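PDB 6DY3: N-acylethanolamine-hydrolyzing acid amidase subunit beta from Caenorhabditis elegans, which probably hydrolyses bioactive fatty acid amides such as N-palmitoylethanolamine to ethanolamine and free fatty acids, as the beta subunit of an alpha-beta heterodimer. Local coordinates for residues I13-N18 / T213-G218; Y64-N69 / I124-I129. All coordinates share one frame; numbering follows the deposited sequence.

Contact 1. Residues I13-N18 / T213-G218; sequences IIHGRN and TVMVPG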
loop_
_atom_site.group_PDB
_atom_site.type_symbol
_atom_site.label_atom_id
_atom_site.label_comp_id
_atom_site.label_asym_id
_atom_site.label_seq_id
_atom_site.Cartn_x
_atom_site.Cartn_y
_atom_site.Cartn_z
ATOM N N ILE B 13 -4.819 1.041 -19.221
ATOM C CA ILE B 13 -3.891 0.522 -18.221
ATOM C C ILE B 13 -4.681 0.213 -16.955
ATOM O O ILE B 13 -5.351 1.093 -16.401
ATOM C CB ILE B 13 -2.752 1.515 -17.948
ATOM C CG1 ILE B 13 -1.992 1.783 -19.251
ATOM C CG2 ILE B 13 -1.816 0.971 -16.870
ATOM C CD1 ILE B 13 -0.815 2.708 -19.116
ATOM N N ILE B 14 -4.592 -1.036 -16.494
ATOM C CA ILE B 14 -5.337 -1.518 -15.337
ATOM C C ILE B 14 -4.356 -1.895 -14.237
ATOM O O ILE B 14 -3.340 -2.550 -14.494
ATOM C CB ILE B 14 -6.238 -2.718 -15.698
ATOM C CG1 ILE B 14 -7.249 -2.322 -16.778
ATOM C CG2 ILE B 14 -6.966 -3.239 -14.467
ATOM C CD1 ILE B 14 -6.777 -2.583 -18.191
ATOM N N HIS B 15 -4.679 -1.500 -13.007
ATOM C CA HIS B 15 -3.834 -1.748 -11.844
ATOM C C HIS B 15 -4.626 -2.591 -10.854
ATOM O O HIS B 15 -5.618 -2.120 -10.285
ATOM C CB HIS B 15 -3.386 -0.434 -11.207
ATOM C CG HIS B 15 -2.350 -0.602 -10.138
ATOM N ND1 HIS B 15 -1.524 0.424 -9.737
ATOM C CD2 HIS B 15 -1.999 -1.677 -9.394
ATOM C CE1 HIS B 15 -0.712 -0.009 -8.790
ATOM N NE2 HIS B 15 -0.980 -1.282 -8.564
ATOM N N GLY B 16 -4.188 -3.830 -10.649
ATOM C CA GLY B 16 -4.817 -4.736 -9.707
ATOM C C GLY B 16 -3.909 -4.966 -8.514
ATOM O O GLY B 16 -2.685 -5.010 -8.650
ATOM N N ARG B 17 -4.513 -5.141 -7.343
ATOM C CA ARG B 17 -3.734 -5.242 -6.120
ATOM C C ARG B 17 -4.464 -6.104 -5.101
ATOM O O ARG B 17 -5.613 -5.823 -4.754
ATOM C CB ARG B 17 -3.462 -3.850 -5.535
ATOM C CG ARG B 17 -2.245 -3.799 -4.622
ATOM C CD ARG B 17 -2.607 -4.013 -3.172
ATOM N NE ARG B 17 -1.472 -4.536 -2.423
ATOM C CZ ARG B 17 -0.525 -3.801 -1.858
ATOM N NH1 ARG B 17 -0.565 -2.483 -1.936
ATOM N NH2 ARG B 17 0.460 -4.397 -1.204
ATOM N N ASN B 18 -3.781 -7.130 -4.610
ATOM C CA ASN B 18 -4.230 -7.907 -3.465
ATOM C C ASN B 18 -3.319 -7.600 -2.289
ATOM O O ASN B 18 -2.101 -7.511 -2.452
ATOM C CB ASN B 18 -4.201 -9.405 -3.760
ATOM C CG ASN B 18 -5.423 -9.884 -4.515
ATOM O OD1 ASN B 18 -6.246 -9.084 -4.963
ATOM N ND2 ASN B 18 -5.547 -11.196 -4.667
ATOM N N THR B 213 -8.429 -5.072 -4.952
ATOM C CA THR B 213 -8.830 -3.790 -5.508
ATOM C C THR B 213 -8.352 -3.679 -6.948
ATOM O O THR B 213 -7.388 -4.327 -7.363
ATOM C CB THR B 213 -8.287 -2.614 -4.675
ATOM O OG1 THR B 213 -8.891 -1.389 -5.108
ATOM C CG2 THR B 213 -6.786 -2.503 -4.808
ATOM N N VAL B 214 -9.060 -2.853 -7.711
ATOM C CA VAL B 214 -8.699 -2.543 -9.086
ATOM C C VAL B 214 -8.724 -1.031 -9.244
ATOM O O VAL B 214 -9.628 -0.357 -8.736
ATOM C CB VAL B 214 -9.649 -3.212 -10.103
ATOM C CG1 VAL B 214 -9.236 -2.863 -11.528
ATOM C CG2 VAL B 214 -9.682 -4.728 -9.907
ATOM N N MET B 215 -7.735 -0.504 -9.953
ATOM C CA MET B 215 -7.620 0.925 -10.203
ATOM C C MET B 215 -7.337 1.134 -11.679
ATOM O O MET B 215 -6.459 0.475 -12.246
ATOM C CB MET B 215 -6.513 1.553 -9.355
ATOM C CG MET B 215 -6.827 1.606 -7.870
ATOM S SD MET B 215 -5.466 2.298 -6.908
ATOM C CE MET B 215 -4.228 1.015 -7.083
ATOM N N VAL B 216 -8.100 2.024 -12.302
ATOM C CA VAL B 216 -7.861 2.430 -13.682
ATOM C C VAL B 216 -7.735 3.947 -13.687
ATOM O O VAL B 216 -8.734 4.647 -13.905
ATOM C CB VAL B 216 -8.983 1.957 -14.615
ATOM C CG1 VAL B 216 -8.556 2.118 -16.068
ATOM C CG2 VAL B 216 -9.375 0.512 -14.310
ATOM N N PRO B 217 -6.552 4.505 -13.436
ATOM C CA PRO B 217 -6.445 5.970 -13.349
ATOM C C PRO B 217 -6.823 6.687 -14.632
ATOM O O PRO B 217 -7.221 7.856 -14.573
ATOM C CB PRO B 217 -4.970 6.192 -12.987
ATOM C CG PRO B 217 -4.274 4.955 -13.428
ATOM C CD PRO B 217 -5.251 3.844 -13.237
ATOM N N GLY B 218 -6.732 6.028 -15.785
ATOM C CA GLY B 218 -7.053 6.677 -17.043
ATOM C C GLY B 218 -8.530 6.905 -17.287
ATOM O O GLY B 218 -8.874 7.635 -18.222
HETATM O O HOH W 1 -5.205 3.842 -16.908
#
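His15 and Met215 rise together from neighbouring antiparallel strands. The thioether chain bends at its last torsion (chi3 -68°), which brings the methyl back over the imidazole: Met215 CE lies 3.9 Å from the centroid of the His15 ring, almost on its normal, a CH-pi contact. Beneath the pair, the backbones exchange two hydrogen bonds, His15 N to Met215 O at 2.8 Å and Met215 N to His15 O at 2.7 Å. The rim of the ring is held separately, since His15 ND1 is hydrogen-bonded to Ser65 OG and His15 NE2 to Ser67 OG. A leucine in place of His15 would probably leave both serine hydroxyls without their ring partner and Met215 CE without its flat seat.

Two residues on, Arg17 and Thr213 form the next hydrogen-bonded pair, with Thr213 CG2 against Arg17 CB at 3.7 Å. The rest of the arginine leaves the partner strand: Arg17 NE reaches Asn18 O at 3.0 Å, above that carbonyl's plane, and NH2 goes on to Leu68 O. Arg17, important for activity by similarity, has its side chain about 3 Å from that of Cys1, the N-terminal nucleophile carried by this sheet of the Ntn-hydrolase fold. On the other face, Ile14 CG2 lies alongside Val214 CG1 at 3.7 Å. Beyond Met215, where strand 209-215 ends, a water donates to Ile13 O and accepts from Gly218 N.

Strand 2-7 pairs with the far edge of 13-18, helix 222-226 packs on Val214, Met215 and Val216, and the face with His15 and Arg17 meets strand 64-70.

Contact 2. Residues Y64-N69 / I124-I129; sequences YSVSLN and IIVAGI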
loop_
_atom_site.group_PDB
_atom_site.type_symbol
_atom_site.label_atom_id
_atom_site.label_comp_id
_atom_site.label_asym_id
_atom_site.label_seq_id
_atom_site.Cartn_x
_atom_site.Cartn_y
_atom_site.Cartn_z
ATOM N N TYR B 64 -2.347 8.764 -12.293
ATOM C CA TYR B 64 -1.617 7.532 -12.031
ATOM C C TYR B 64 -2.136 6.891 -10.752
ATOM O O TYR B 64 -2.799 7.532 -9.931
ATOM C CB TYR B 64 -0.113 7.786 -11.902
ATOM C CG TYR B 64 0.253 8.672 -10.735
ATOM C CD1 TYR B 64 0.641 8.124 -9.520
ATOM C CD2 TYR B 64 0.212 10.054 -10.843
ATOM C CE1 TYR B 64 0.981 8.922 -8.450
ATOM C CE2 TYR B 64 0.552 10.861 -9.775
ATOM C CZ TYR B 64 0.934 10.290 -8.583
ATOM O OH TYR B 64 1.271 11.092 -7.519
ATOM N N SER B 65 -1.798 5.614 -10.589
ATOM C CA SER B 65 -2.079 4.876 -9.371
ATOM C C SER B 65 -0.804 4.175 -8.916
ATOM O O SER B 65 0.106 3.918 -9.708
ATOM C CB SER B 65 -3.222 3.861 -9.572
ATOM O OG SER B 65 -2.921 2.946 -10.605
ATOM N N VAL B 66 -0.740 3.879 -7.619
ATOM C CA VAL B 66 0.461 3.315 -7.018
ATOM C C VAL B 66 0.065 2.298 -5.958
ATOM O O VAL B 66 -0.963 2.436 -5.289
ATOM C CB VAL B 66 1.368 4.409 -6.416
ATOM C CG1 VAL B 66 0.622 5.193 -5.366
ATOM C CG2 VAL B 66 2.620 3.791 -5.831
ATOM N N SER B 67 0.882 1.250 -5.836
ATOM C CA SER B 67 0.780 0.287 -4.747
ATOM C C SER B 67 2.181 -0.158 -4.344
ATOM O O SER B 67 3.075 -0.286 -5.186
ATOM C CB SER B 67 -0.066 -0.938 -5.138
ATOM O OG SER B 67 0.603 -1.754 -6.085
ATOM N N LEU B 68 2.366 -0.410 -3.052
ATOM C CA LEU B 68 3.663 -0.801 -2.516
ATOM C C LEU B 68 3.594 -2.219 -1.966
ATOM O O LEU B 68 2.690 -2.547 -1.192
ATOM C CB LEU B 68 4.121 0.160 -1.419
ATOM C CG LEU B 68 5.504 -0.141 -0.846
ATOM C CD1 LEU B 68 6.326 1.130 -0.728
ATOM C CD2 LEU B 68 5.373 -0.831 0.503
ATOM N N ASN B 69 4.546 -3.052 -2.380
ATOM C CA ASN B 69 4.729 -4.388 -1.834
ATOM C C ASN B 69 5.988 -4.405 -0.978
ATOM O O ASN B 69 7.044 -3.931 -1.406
ATOM C CB ASN B 69 4.847 -5.433 -2.945
ATOM C CG ASN B 69 3.586 -5.557 -3.776
ATOM O OD1 ASN B 69 2.665 -4.742 -3.659
ATOM N ND2 ASN B 69 3.538 -6.581 -4.628
ATOM N N ILE B 124 7.560 -0.842 -5.711
ATOM C CA ILE B 124 6.581 0.207 -5.963
ATOM C C ILE B 124 6.073 0.014 -7.385
ATOM O O ILE B 124 6.847 0.097 -8.348
ATOM C CB ILE B 124 7.183 1.607 -5.764
ATOM C CG1 ILE B 124 7.699 1.753 -4.330
ATOM C CG2 ILE B 124 6.145 2.674 -6.074
ATOM C CD1 ILE B 124 8.442 3.036 -4.057
ATOM N N ILE B 125 4.778 -0.250 -7.514
ATOM C CA ILE B 125 4.139 -0.501 -8.801
ATOM C C ILE B 125 3.310 0.725 -9.147
ATOM O O ILE B 125 2.430 1.125 -8.376
ATOM C CB ILE B 125 3.270 -1.769 -8.765
ATOM C CG1 ILE B 125 4.137 -3.015 -8.548
ATOM C CG2 ILE B 125 2.457 -1.905 -10.042
ATOM C CD1 ILE B 125 4.440 -3.332 -7.095
ATOM N N VAL B 126 3.580 1.309 -10.309
ATOM C CA VAL B 126 2.939 2.544 -10.736
ATOM C C VAL B 126 2.278 2.305 -12.087
ATOM O O VAL B 126 2.869 1.682 -12.978
ATOM C CB VAL B 126 3.951 3.709 -10.821
ATOM C CG1 VAL B 126 3.224 5.040 -10.990
ATOM C CG2 VAL B 126 4.851 3.734 -9.594
ATOM N N ALA B 127 1.055 2.807 -12.236
ATOM C CA ALA B 127 0.290 2.682 -13.467
ATOM C C ALA B 127 -0.116 4.064 -13.959
ATOM O O ALA B 127 -0.505 4.926 -13.165
ATOM C CB ALA B 127 -0.953 1.813 -13.253
ATOM N N GLY B 128 -0.030 4.270 -15.271
ATOM C CA GLY B 128 -0.318 5.566 -15.854
ATOM C C GLY B 128 -1.475 5.559 -16.831
ATOM O O GLY B 128 -2.432 4.793 -16.678
ATOM N N ILE B 129 -1.393 6.419 -17.848
ATOM C CA ILE B 129 -2.491 6.606 -18.792
ATOM C C ILE B 129 -1.982 6.509 -20.225
ATOM O O ILE B 129 -2.709 6.065 -21.122
ATOM C CB ILE B 129 -3.192 7.951 -18.541
ATOM C CG1 ILE B 129 -2.203 9.103 -18.736
ATOM C CG2 ILE B 129 -3.803 7.965 -17.140
ATOM C CD1 ILE B 129 -2.766 10.483 -18.404
#
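The CG2 methyls of Val66 and Ile124 meet flank to flank, 3.7 Å apart. Ile124 CG1 lies beside its own backbone N (chi1 -59°), which turns Ile124 CG2 to Val66; Ile124 CG1 meets Leu68 CD1 at 3.9 Å, where the two side chains come together at a slant. Tyr64 joins this apolar face more loosely, its CD1 4.3 Å from Val126 CG1, while its hydroxyl is bonded to Gln103 O. Helices 92-102 and 106-113 cover the face, and Tyr99 of the alpha subunit packs on Leu68.

The backbone ladder is regular. Ser65 pairs with Ala127 and Ser67 with Ile125, two hydrogen bonds each; the straightest, Ile125 N to Ser67 O, measures 2.9 Å with an angle of 177° at the hydrogen. Between these pairs, CA-H...O contacts fill in, such as Val66 CA to Ile125 O at 3.2 Å.

Toward the end at Gly128 the contact thins. Strand 124-127 has finished, Gly128 adds little more than backbone beside Tyr64, and the partly exposed Ile129 diverges without touching the other strand.

The opposite face is mixed: two serine hydroxyls and the Asn69 amide stand beside Ile125 and the small Ala127. Ser65 OG, whose polar partner is His15 of strand 13-20, lies 3.5 Å from Ala127 CB, and Ile125 CD1 brushes the amide, 4.1 Å from Asn69 CG. Ser67 OG and Asn69 OD1 both bond to Ser3 OG, and Asn69 ND2 to Thr162 O, so the amide is fixed at both ends. The Asn69 side chain comes about 4 Å from that of Cys1, the nucleophile by similarity, consistent with this end of the strand holding polar groups in fixed positions beside the nucleophile, while the other face is packed in hydrocarbon.

How the contacts relate
The centres of contact 1 and contact 2 lie 8 Å apart, in different antiparallel sheets that face each other as the layers of an Ntn-hydrolase sandwich. Strands 13-20 and 209-215 belong to one layer, strands 64-70 and 122-127 to the other. Along the chain, contact 2 is nested inside the long stretch of chain that contact 1 closes off, so residues 13-18 come first and 213-218 last. The layers touch directly: besides the polar bridges, His15 CE1 packs on Ile125 O at 3.4 Å. Arg17 and Asn69 meet across the layers beside Cys1, consistent with an active site at the end of the interlayer seam.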